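Local coordinates for protein purine nucleoside phosphorylase (Thermus thermophilus, PDB 1ODK) that catalyses the phosphorolysis of purine nucleosides, in which phosphate splits the glycosidic bond to release the purine base and a pentose 1-phosphate, at residues B[4-14]-B[40-50]; B[51-59]-B[227-235]. One frame throughout, in Å; residues are numbered along the deposited sequence.

Contact 1: residues B[4-14]-B[40-50]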
loop_
_atom_site.group_PDB
_atom_site.type_symbol
_atom_site.label_atom_id
_atom_site.label_comp_id
_atom_site.label_asym_id
_atom_site.label_seq_id
_atom_site.Cartn_x
_atom_site.Cartn_y
_atom_site.Cartn_z
ATOM N N ILE B 4 27.454 -8.897 -17.101
ATOM C CA ILE B 4 26.510 -9.696 -17.866
ATOM C C ILE B 4 25.957 -9.022 -19.119
ATOM O O ILE B 4 25.930 -9.621 -20.190
ATOM C CB ILE B 4 25.329 -10.119 -16.968
ATOM C CG1 ILE B 4 25.843 -11.012 -15.833
ATOM C CG2 ILE B 4 24.266 -10.824 -17.792
ATOM C CD1 ILE B 4 24.800 -11.335 -14.777
ATOM N N HIS B 5 25.526 -7.773 -18.995
ATOM C CA HIS B 5 24.939 -7.088 -20.138
ATOM C C HIS B 5 25.898 -6.176 -20.897
ATOM O O HIS B 5 26.033 -6.293 -22.117
ATOM C CB HIS B 5 23.700 -6.334 -19.670
ATOM C CG HIS B 5 22.779 -7.176 -18.841
ATOM N ND1 HIS B 5 23.075 -7.549 -17.547
ATOM C CD2 HIS B 5 21.589 -7.753 -19.134
ATOM C CE1 HIS B 5 22.110 -8.317 -17.078
ATOM N NE2 HIS B 5 21.194 -8.456 -18.021
ATOM N N VAL B 6 26.554 -5.265 -20.193
ATOM C CA VAL B 6 27.520 -4.386 -20.836
ATOM C C VAL B 6 28.834 -5.156 -20.748
ATOM O O VAL B 6 29.556 -5.067 -19.755
ATOM C CB VAL B 6 27.647 -3.036 -20.096
ATOM C CG1 VAL B 6 28.659 -2.141 -20.808
ATOM C CG2 VAL B 6 26.285 -2.346 -20.034
ATOM N N ARG B 7 29.125 -5.926 -21.794
ATOM C CA ARG B 7 30.323 -6.757 -21.834
ATOM C C ARG B 7 31.606 -6.031 -22.204
ATOM O O ARG B 7 32.181 -6.248 -23.269
ATOM C CB ARG B 7 30.083 -7.939 -22.774
ATOM C CG ARG B 7 28.942 -8.824 -22.290
ATOM C CD ARG B 7 28.647 -9.975 -23.219
ATOM N NE ARG B 7 27.605 -10.832 -22.662
ATOM C CZ ARG B 7 27.115 -11.909 -23.266
ATOM N NH1 ARG B 7 27.570 -12.271 -24.458
ATOM N NH2 ARG B 7 26.167 -12.627 -22.675
ATOM N N ALA B 8 32.054 -5.173 -21.298
ATOM C CA ALA B 8 33.270 -4.406 -21.497
ATOM C C ALA B 8 34.235 -4.737 -20.369
ATOM O O ALA B 8 33.917 -5.524 -19.480
ATOM C CB ALA B 8 32.948 -2.920 -21.484
ATOM N N HIS B 9 35.419 -4.140 -20.420
ATOM C CA HIS B 9 36.420 -4.338 -19.383
ATOM C C HIS B 9 36.645 -2.986 -18.715
ATOM O O HIS B 9 36.639 -1.955 -19.384
ATOM C CB HIS B 9 37.729 -4.845 -19.987
ATOM C CG HIS B 9 38.818 -5.037 -18.978
ATOM N ND1 HIS B 9 39.361 -3.991 -18.262
ATOM C CD2 HIS B 9 39.450 -6.155 -18.550
ATOM C CE1 HIS B 9 40.280 -4.457 -17.437
ATOM N NE2 HIS B 9 40.355 -5.767 -17.590
ATOM N N PRO B 10 36.840 -2.971 -17.385
ATOM C CA PRO B 10 37.059 -1.720 -16.651
ATOM C C PRO B 10 37.834 -0.635 -17.404
ATOM O O PRO B 10 37.455 0.537 -17.364
ATOM C CB PRO B 10 37.769 -2.194 -15.391
ATOM C CG PRO B 10 37.046 -3.482 -15.104
ATOM C CD PRO B 10 36.950 -4.134 -16.480
ATOM N N GLY B 11 38.903 -1.018 -18.099
ATOM C CA GLY B 11 39.687 -0.038 -18.836
ATOM C C GLY B 11 38.954 0.649 -19.981
ATOM O O GLY B 11 39.344 1.733 -20.412
ATOM N N ASP B 12 37.889 0.024 -20.472
ATOM C CA ASP B 12 37.112 0.576 -21.583
ATOM C C ASP B 12 36.245 1.787 -21.247
ATOM O O ASP B 12 36.021 2.644 -22.100
ATOM C CB ASP B 12 36.185 -0.489 -22.173
ATOM C CG ASP B 12 36.931 -1.630 -22.813
ATOM O OD1 ASP B 12 38.007 -1.384 -23.397
ATOM O OD2 ASP B 12 36.426 -2.772 -22.747
ATOM N N VAL B 13 35.749 1.844 -20.017
ATOM C CA VAL B 13 34.853 2.918 -19.595
ATOM C C VAL B 13 35.523 4.056 -18.835
ATOM O O VAL B 13 36.298 3.828 -17.911
ATOM C CB VAL B 13 33.712 2.337 -18.726
ATOM C CG1 VAL B 13 32.753 3.440 -18.301
ATOM C CG2 VAL B 13 32.983 1.237 -19.509
ATOM N N ALA B 14 35.203 5.287 -19.224
ATOM C CA ALA B 14 35.770 6.465 -18.576
ATOM C C ALA B 14 35.022 6.779 -17.287
ATOM O O ALA B 14 33.941 6.245 -17.036
ATOM C CB ALA B 14 35.697 7.666 -19.517
ATOM N N TYR B 40 33.018 0.012 -27.299
ATOM C CA TYR B 40 33.500 -1.066 -26.447
ATOM C C TYR B 40 32.463 -2.154 -26.194
ATOM O O TYR B 40 32.784 -3.199 -25.635
ATOM C CB TYR B 40 34.015 -0.508 -25.116
ATOM C CG TYR B 40 32.983 0.250 -24.313
ATOM C CD1 TYR B 40 31.917 -0.413 -23.702
ATOM C CD2 TYR B 40 33.065 1.636 -24.177
ATOM C CE1 TYR B 40 30.956 0.286 -22.973
ATOM C CE2 TYR B 40 32.114 2.343 -23.452
ATOM C CZ TYR B 40 31.061 1.662 -22.853
ATOM O OH TYR B 40 30.131 2.359 -22.127
ATOM N N ASN B 41 31.218 -1.917 -26.597
ATOM C CA ASN B 41 30.177 -2.921 -26.408
ATOM C C ASN B 41 29.010 -2.759 -27.357
ATOM O O ASN B 41 28.587 -1.644 -27.652
ATOM C CB ASN B 41 29.619 -2.889 -24.975
ATOM C CG ASN B 41 28.489 -3.899 -24.768
ATOM O OD1 ASN B 41 28.730 -5.103 -24.685
ATOM N ND2 ASN B 41 27.249 -3.408 -24.702
ATOM N N ASP B 42 28.495 -3.883 -27.842
ATOM C CA ASP B 42 27.326 -3.858 -28.704
ATOM C C ASP B 42 26.378 -4.993 -28.312
ATOM O O ASP B 42 25.321 -5.169 -28.914
ATOM C CB ASP B 42 27.716 -3.944 -30.189
ATOM C CG ASP B 42 28.388 -5.250 -30.557
ATOM O OD1 ASP B 42 28.814 -5.368 -31.722
ATOM O OD2 ASP B 42 28.489 -6.151 -29.702
ATOM N N HIS B 43 26.757 -5.747 -27.284
ATOM C CA HIS B 43 25.924 -6.848 -26.806
ATOM C C HIS B 43 24.555 -6.311 -26.397
ATOM O O HIS B 43 24.459 -5.254 -25.768
ATOM C CB HIS B 43 26.572 -7.542 -25.609
ATOM C CG HIS B 43 25.814 -8.743 -25.137
ATOM N ND1 HIS B 43 25.217 -8.810 -23.898
ATOM C CD2 HIS B 43 25.524 -9.912 -25.758
ATOM C CE1 HIS B 43 24.588 -9.966 -23.775
ATOM N NE2 HIS B 43 24.759 -10.652 -24.890
ATOM N N ARG B 44 23.504 -7.048 -26.756
ATOM C CA ARG B 44 22.124 -6.658 -26.465
ATOM C C ARG B 44 21.742 -5.296 -27.039
ATOM O O ARG B 44 20.766 -4.674 -26.609
ATOM C CB ARG B 44 21.862 -6.682 -24.955
ATOM C CG ARG B 44 21.420 -8.055 -24.445
ATOM C CD ARG B 44 21.272 -8.074 -22.932
ATOM N NE ARG B 44 20.747 -9.343 -22.433
ATOM C CZ ARG B 44 19.476 -9.731 -22.533
ATOM N NH1 ARG B 44 18.574 -8.951 -23.119
ATOM N NH2 ARG B 44 19.104 -10.905 -22.040
ATOM N N GLY B 45 22.507 -4.843 -28.024
ATOM C CA GLY B 45 22.228 -3.563 -28.643
ATOM C C GLY B 45 22.523 -2.382 -27.735
ATOM O O GLY B 45 22.182 -1.246 -28.065
ATOM N N LEU B 46 23.152 -2.647 -26.592
ATOM C CA LEU B 46 23.494 -1.596 -25.636
ATOM C C LEU B 46 24.818 -0.941 -26.039
ATOM O O LEU B 46 25.812 -1.028 -25.325
ATOM C CB LEU B 46 23.607 -2.193 -24.229
ATOM C CG LEU B 46 22.318 -2.825 -23.684
ATOM C CD1 LEU B 46 22.615 -3.588 -22.397
ATOM C CD2 LEU B 46 21.271 -1.734 -23.444
ATOM N N TRP B 47 24.813 -0.279 -27.191
ATOM C CA TRP B 47 26.012 0.365 -27.713
ATOM C C TRP B 47 26.665 1.330 -26.728
ATOM O O TRP B 47 26.017 2.240 -26.200
ATOM C CB TRP B 47 25.681 1.085 -29.021
ATOM C CG TRP B 47 25.236 0.153 -30.118
ATOM C CD1 TRP B 47 25.129 -1.208 -30.050
ATOM C CD2 TRP B 47 24.856 0.519 -31.449
ATOM N NE1 TRP B 47 24.706 -1.714 -31.260
ATOM C CE2 TRP B 47 24.530 -0.673 -32.136
ATOM C CE3 TRP B 47 24.757 1.741 -32.130
ATOM C CZ2 TRP B 47 24.117 -0.680 -33.476
ATOM C CZ3 TRP B 47 24.344 1.736 -33.463
ATOM C CH2 TRP B 47 24.028 0.530 -34.119
ATOM N N GLY B 48 27.953 1.106 -26.478
ATOM C CA GLY B 48 28.712 1.945 -25.567
ATOM C C GLY B 48 30.006 2.368 -26.234
ATOM O O GLY B 48 30.696 1.545 -26.846
ATOM N N TYR B 49 30.329 3.653 -26.128
ATOM C CA TYR B 49 31.533 4.196 -26.741
ATOM C C TYR B 49 32.361 4.989 -25.745
ATOM O O TYR B 49 31.857 5.466 -24.731
ATOM C CB TYR B 49 31.181 5.145 -27.895
ATOM C CG TYR B 49 30.192 4.596 -28.891
ATOM C CD1 TYR B 49 28.836 4.503 -28.577
ATOM C CD2 TYR B 49 30.612 4.154 -30.145
ATOM C CE1 TYR B 49 27.923 3.981 -29.482
ATOM C CE2 TYR B 49 29.703 3.627 -31.063
ATOM C CZ TYR B 49 28.363 3.545 -30.723
ATOM O OH TYR B 49 27.455 3.023 -31.614
ATOM N N THR B 50 33.638 5.131 -26.061
ATOM C CA THR B 50 34.540 5.915 -25.241
ATOM C C THR B 50 35.425 6.698 -26.196
ATOM O O THR B 50 35.880 6.174 -27.217
ATOM C CB THR B 50 35.408 5.038 -24.329
ATOM O OG1 THR B 50 34.574 4.411 -23.346
ATOM C CG2 THR B 50 36.464 5.890 -23.615
HETATM O O HOH W 1 22.948 -10.919 -21.379
HETATM O O HOH W 2 32.321 -6.197 -26.065
HETATM O O HOH W 3 35.431 -4.069 -25.129
#
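The ring of Y40 lies among three small apolar side chains, V6, A8 and V13, of the N-terminal segment that crosses the hairpin of strands 37-41 and 48-53. V13 CG2 sits over one ring face, 4.2 Å from its centroid, whereas V6 CG1 meets the ring edge at Y40 CE1 and A8 CB reaches Y40 CD1 at 3.5 Å. A classic beta bulge sets two residues, Y40 and N41, against the single G48. With CG between the backbone N and the carbonyl carbon (chi1 60°), the Y40 ring folds back over its neighbour strand, G48 O lying beneath the centre of its other face; a beta carbon at G48 would run into Y40 CE1, so glycine suits the place. The phenol OH is hydrogen-bonded to Q61 OE1. Farther out, N41 OD1 reaches across to accept a weak bond from R7 N, while ND2 donates to L46 O within the hairpin and fixes the amide. R7 then stretches its extended chain across H43, and the guanidinium lies flat on the imidazole, centres 3.3 Å apart and planes at 12°. H43 is held for this stack through ND1, which donates in its ring plane to a lone pair of H5 O (3.2 Å); R7 NE donates to I4 O. H5, its ND1 hydrogen-bonded to E76, runs beside R44; both touch M65 of a second subunit, and H5 meets F159 of that subunit edge-to-face. This is consistent with the hexameric phosphorylases, in which a histidine and an arginine complete the neighbour's active site. At the opposite end, T50 OG1 donates to D12 O, 2.6 Å away in the carbonyl plane.

Contact 2: residues B[51-59]-B[227-235]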
loop_
_atom_site.group_PDB
_atom_site.type_symbol
_atom_site.label_atom_id
_atom_site.label_comp_id
_atom_site.label_asym_id
_atom_site.label_seq_id
_atom_site.Cartn_x
_atom_site.Cartn_y
_atom_site.Cartn_z
ATOM N N GLY B 51 35.640 7.962 -25.870
ATOM C CA GLY B 51 36.470 8.809 -26.698
ATOM C C GLY B 51 36.984 9.933 -25.833
ATOM O O GLY B 51 36.880 9.865 -24.608
ATOM N N LEU B 52 37.538 10.962 -26.458
ATOM C CA LEU B 52 38.058 12.095 -25.716
ATOM C C LEU B 52 37.285 13.348 -26.089
ATOM O O LEU B 52 36.990 13.581 -27.260
ATOM C CB LEU B 52 39.554 12.284 -26.013
ATOM C CG LEU B 52 40.491 11.203 -25.455
ATOM C CD1 LEU B 52 41.870 11.319 -26.076
ATOM C CD2 LEU B 52 40.580 11.336 -23.949
ATOM N N TYR B 53 36.935 14.142 -25.082
ATOM C CA TYR B 53 36.217 15.386 -25.315
ATOM C C TYR B 53 37.056 16.501 -24.715
ATOM O O TYR B 53 37.208 16.581 -23.497
ATOM C CB TYR B 53 34.842 15.361 -24.643
ATOM C CG TYR B 53 34.067 16.641 -24.856
ATOM C CD1 TYR B 53 33.580 16.977 -26.118
ATOM C CD2 TYR B 53 33.852 17.533 -23.805
ATOM C CE1 TYR B 53 32.897 18.172 -26.333
ATOM C CE2 TYR B 53 33.168 18.735 -24.008
ATOM C CZ TYR B 53 32.696 19.045 -25.272
ATOM O OH TYR B 53 32.018 20.219 -25.481
ATOM N N LYS B 54 37.598 17.363 -25.569
ATOM C CA LYS B 54 38.442 18.453 -25.108
ATOM C C LYS B 54 39.547 17.916 -24.201
ATOM O O LYS B 54 39.857 18.487 -23.148
ATOM C CB LYS B 54 37.598 19.514 -24.392
ATOM C CG LYS B 54 36.614 20.196 -25.335
ATOM C CD LYS B 54 35.855 21.330 -24.666
ATOM C CE LYS B 54 34.985 22.070 -25.670
ATOM N NZ LYS B 54 34.240 23.205 -25.044
ATOM N N GLY B 55 40.118 16.790 -24.630
ATOM C CA GLY B 55 41.204 16.149 -23.912
ATOM C C GLY B 55 40.840 15.290 -22.718
ATOM O O GLY B 55 41.720 14.697 -22.093
ATOM N N VAL B 56 39.550 15.207 -22.400
ATOM C CA VAL B 56 39.108 14.424 -21.252
ATOM C C VAL B 56 38.344 13.179 -21.684
ATOM O O VAL B 56 37.454 13.254 -22.523
ATOM C CB VAL B 56 38.193 15.268 -20.333
ATOM C CG1 VAL B 56 37.760 14.445 -19.125
ATOM C CG2 VAL B 56 38.928 16.537 -19.892
ATOM N N PRO B 57 38.684 12.015 -21.109
ATOM C CA PRO B 57 37.979 10.787 -21.489
ATOM C C PRO B 57 36.488 10.866 -21.145
ATOM O O PRO B 57 36.112 11.290 -20.052
ATOM C CB PRO B 57 38.702 9.707 -20.687
ATOM C CG PRO B 57 40.105 10.269 -20.533
ATOM C CD PRO B 57 39.818 11.720 -20.212
ATOM N N VAL B 58 35.648 10.472 -22.093
ATOM C CA VAL B 58 34.201 10.474 -21.899
ATOM C C VAL B 58 33.587 9.252 -22.582
ATOM O O VAL B 58 33.923 8.933 -23.725
ATOM C CB VAL B 58 33.551 11.757 -22.487
ATOM C CG1 VAL B 58 32.032 11.638 -22.459
ATOM C CG2 VAL B 58 33.994 12.981 -21.678
ATOM N N SER B 59 32.705 8.561 -21.870
ATOM C CA SER B 59 32.024 7.400 -22.425
ATOM C C SER B 59 30.567 7.771 -22.685
ATOM O O SER B 59 30.026 8.671 -22.043
ATOM C CB SER B 59 32.091 6.214 -21.461
ATOM O OG SER B 59 33.407 5.695 -21.367
ATOM N N VAL B 227 25.417 20.631 -23.422
ATOM C CA VAL B 227 25.344 21.047 -22.024
ATOM C C VAL B 227 25.916 19.956 -21.125
ATOM O O VAL B 227 26.720 20.231 -20.232
ATOM C CB VAL B 227 23.886 21.343 -21.592
ATOM C CG1 VAL B 227 23.813 21.515 -20.083
ATOM C CG2 VAL B 227 23.391 22.614 -22.276
ATOM N N ALA B 228 25.509 18.715 -21.369
ATOM C CA ALA B 228 25.978 17.594 -20.562
ATOM C C ALA B 228 27.491 17.388 -20.650
ATOM O O ALA B 228 28.147 17.172 -19.635
ATOM C CB ALA B 228 25.247 16.313 -20.970
ATOM N N LEU B 229 28.043 17.450 -21.858
ATOM C CA LEU B 229 29.483 17.258 -22.038
ATOM C C LEU B 229 30.252 18.336 -21.286
ATOM O O LEU B 229 31.212 18.046 -20.569
ATOM C CB LEU B 229 29.842 17.287 -23.531
ATOM C CG LEU B 229 29.415 16.041 -24.319
ATOM C CD1 LEU B 229 29.523 16.299 -25.808
ATOM C CD2 LEU B 229 30.283 14.858 -23.915
ATOM N N GLU B 230 29.821 19.581 -21.450
ATOM C CA GLU B 230 30.458 20.699 -20.770
ATOM C C GLU B 230 30.362 20.534 -19.255
ATOM O O GLU B 230 31.312 20.818 -18.521
ATOM C CB GLU B 230 29.794 22.008 -21.194
ATOM C CG GLU B 230 30.108 22.402 -22.621
ATOM C CD GLU B 230 31.587 22.667 -22.821
ATOM O OE1 GLU B 230 32.209 22.008 -23.678
ATOM O OE2 GLU B 230 32.130 23.538 -22.110
ATOM N N ALA B 231 29.210 20.060 -18.795
ATOM C CA ALA B 231 28.972 19.861 -17.372
ATOM C C ALA B 231 29.849 18.788 -16.725
ATOM O O ALA B 231 30.397 19.005 -15.641
ATOM C CB ALA B 231 27.490 19.534 -17.137
ATOM N N VAL B 232 29.989 17.632 -17.375
ATOM C CA VAL B 232 30.792 16.561 -16.786
ATOM C C VAL B 232 32.260 16.922 -16.653
ATOM O O VAL B 232 32.972 16.344 -15.833
ATOM C CB VAL B 232 30.673 15.222 -17.570
ATOM C CG1 VAL B 232 29.247 14.708 -17.489
ATOM C CG2 VAL B 232 31.105 15.401 -19.013
ATOM N N LEU B 233 32.715 17.875 -17.457
ATOM C CA LEU B 233 34.102 18.309 -17.378
ATOM C C LEU B 233 34.276 19.237 -16.175
ATOM O O LEU B 233 35.383 19.416 -15.675
ATOM C CB LEU B 233 34.512 19.027 -18.669
ATOM C CG LEU B 233 35.262 18.178 -19.708
ATOM C CD1 LEU B 233 34.476 16.921 -20.039
ATOM C CD2 LEU B 233 35.506 19.013 -20.956
ATOM N N GLU B 234 33.165 19.807 -15.710
ATOM C CA GLU B 234 33.161 20.724 -14.569
ATOM C C GLU B 234 33.242 19.992 -13.237
ATOM O O GLU B 234 33.479 20.605 -12.199
ATOM C CB GLU B 234 31.886 21.569 -14.581
ATOM C CG GLU B 234 31.700 22.404 -15.826
ATOM C CD GLU B 234 32.525 23.670 -15.803
ATOM O OE1 GLU B 234 33.752 23.585 -15.579
ATOM O OE2 GLU B 234 31.941 24.754 -16.015
ATOM N N VAL B 235 33.025 18.683 -13.264
ATOM C CA VAL B 235 33.067 17.882 -12.048
ATOM C C VAL B 235 34.134 16.800 -12.149
ATOM O O VAL B 235 34.571 16.310 -11.086
ATOM C CB VAL B 235 31.696 17.220 -11.762
ATOM C CG1 VAL B 235 30.645 18.290 -11.500
ATOM C CG2 VAL B 235 31.278 16.351 -12.937
ATOM O OXT VAL B 235 34.509 16.450 -13.289
#
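Y53 lays one face of its ring against L229, whose CB stands 3.9 Å from the ring centroid. The tyrosine ends the first strand of a beta hairpin, 48-53 and 56-61, closed by a type I' turn from Y53 to V56; this hairpin packs on the last turns of the C-terminal helix 214-233. Such a turn places both central residues at positive phi, easy for G55 and less usual for a residue with a side chain such as K54. The strand of residues 56-59 runs at 129° to the helix segment 227-233, their axes 10.3 Å apart, so side chains fill the gap. V58 CG1 meets L229 CD2 at 3.9 Å, and V56 slides past L233 in the opposite direction, V56 CG2 to L233 CG at 4.0 Å. L233 also crosses Y53 at about a right angle, bringing L233 CD2 to 3.6 Å from Y53 CD2. Branched aliphatic residues fit here, since their methyls fill the spaces between ring, strand and helix. Beyond this apolar layer, with CG anti to the backbone N (chi1 180°), the Y53 ring extends toward the helix and its hydroxyl meets E230. The K54 CG methylene covers the ring's second face, and the extended lysine continues toward the same glutamate. E230, bent at chi2, gathers both donors on a single oxygen, an arrangement that would probably stabilise its negative charge. E230 OE1 receives Y53 OH on its anti lone pair at 2.5 Å, and on its syn side the salt-bridged K54 NZ at 2.7 Å, 29° out of the carboxylate plane.

From the N terminus, the chain first lays down segment 4-14, passes through strand 16-20 and helix 23-33, and returns along the hairpin strand 37-41; contact 1 closes this short loop. Contact 2 opens directly where contact 1 ends, on the same strand 48-53, and closes only when helix 214-233 comes back at the C terminus, spanning most of the fold. The two are therefore in series, neither nested nor crossed. They meet at S59, whose OG probably hydrogen-bonds to both T50 OG1 and A14 N. Together they fasten the N-terminal segment and the final helix to the antiparallel strands 37-41, 48-53 and 56-61 of the sheet, with contact 1 also facing another subunit.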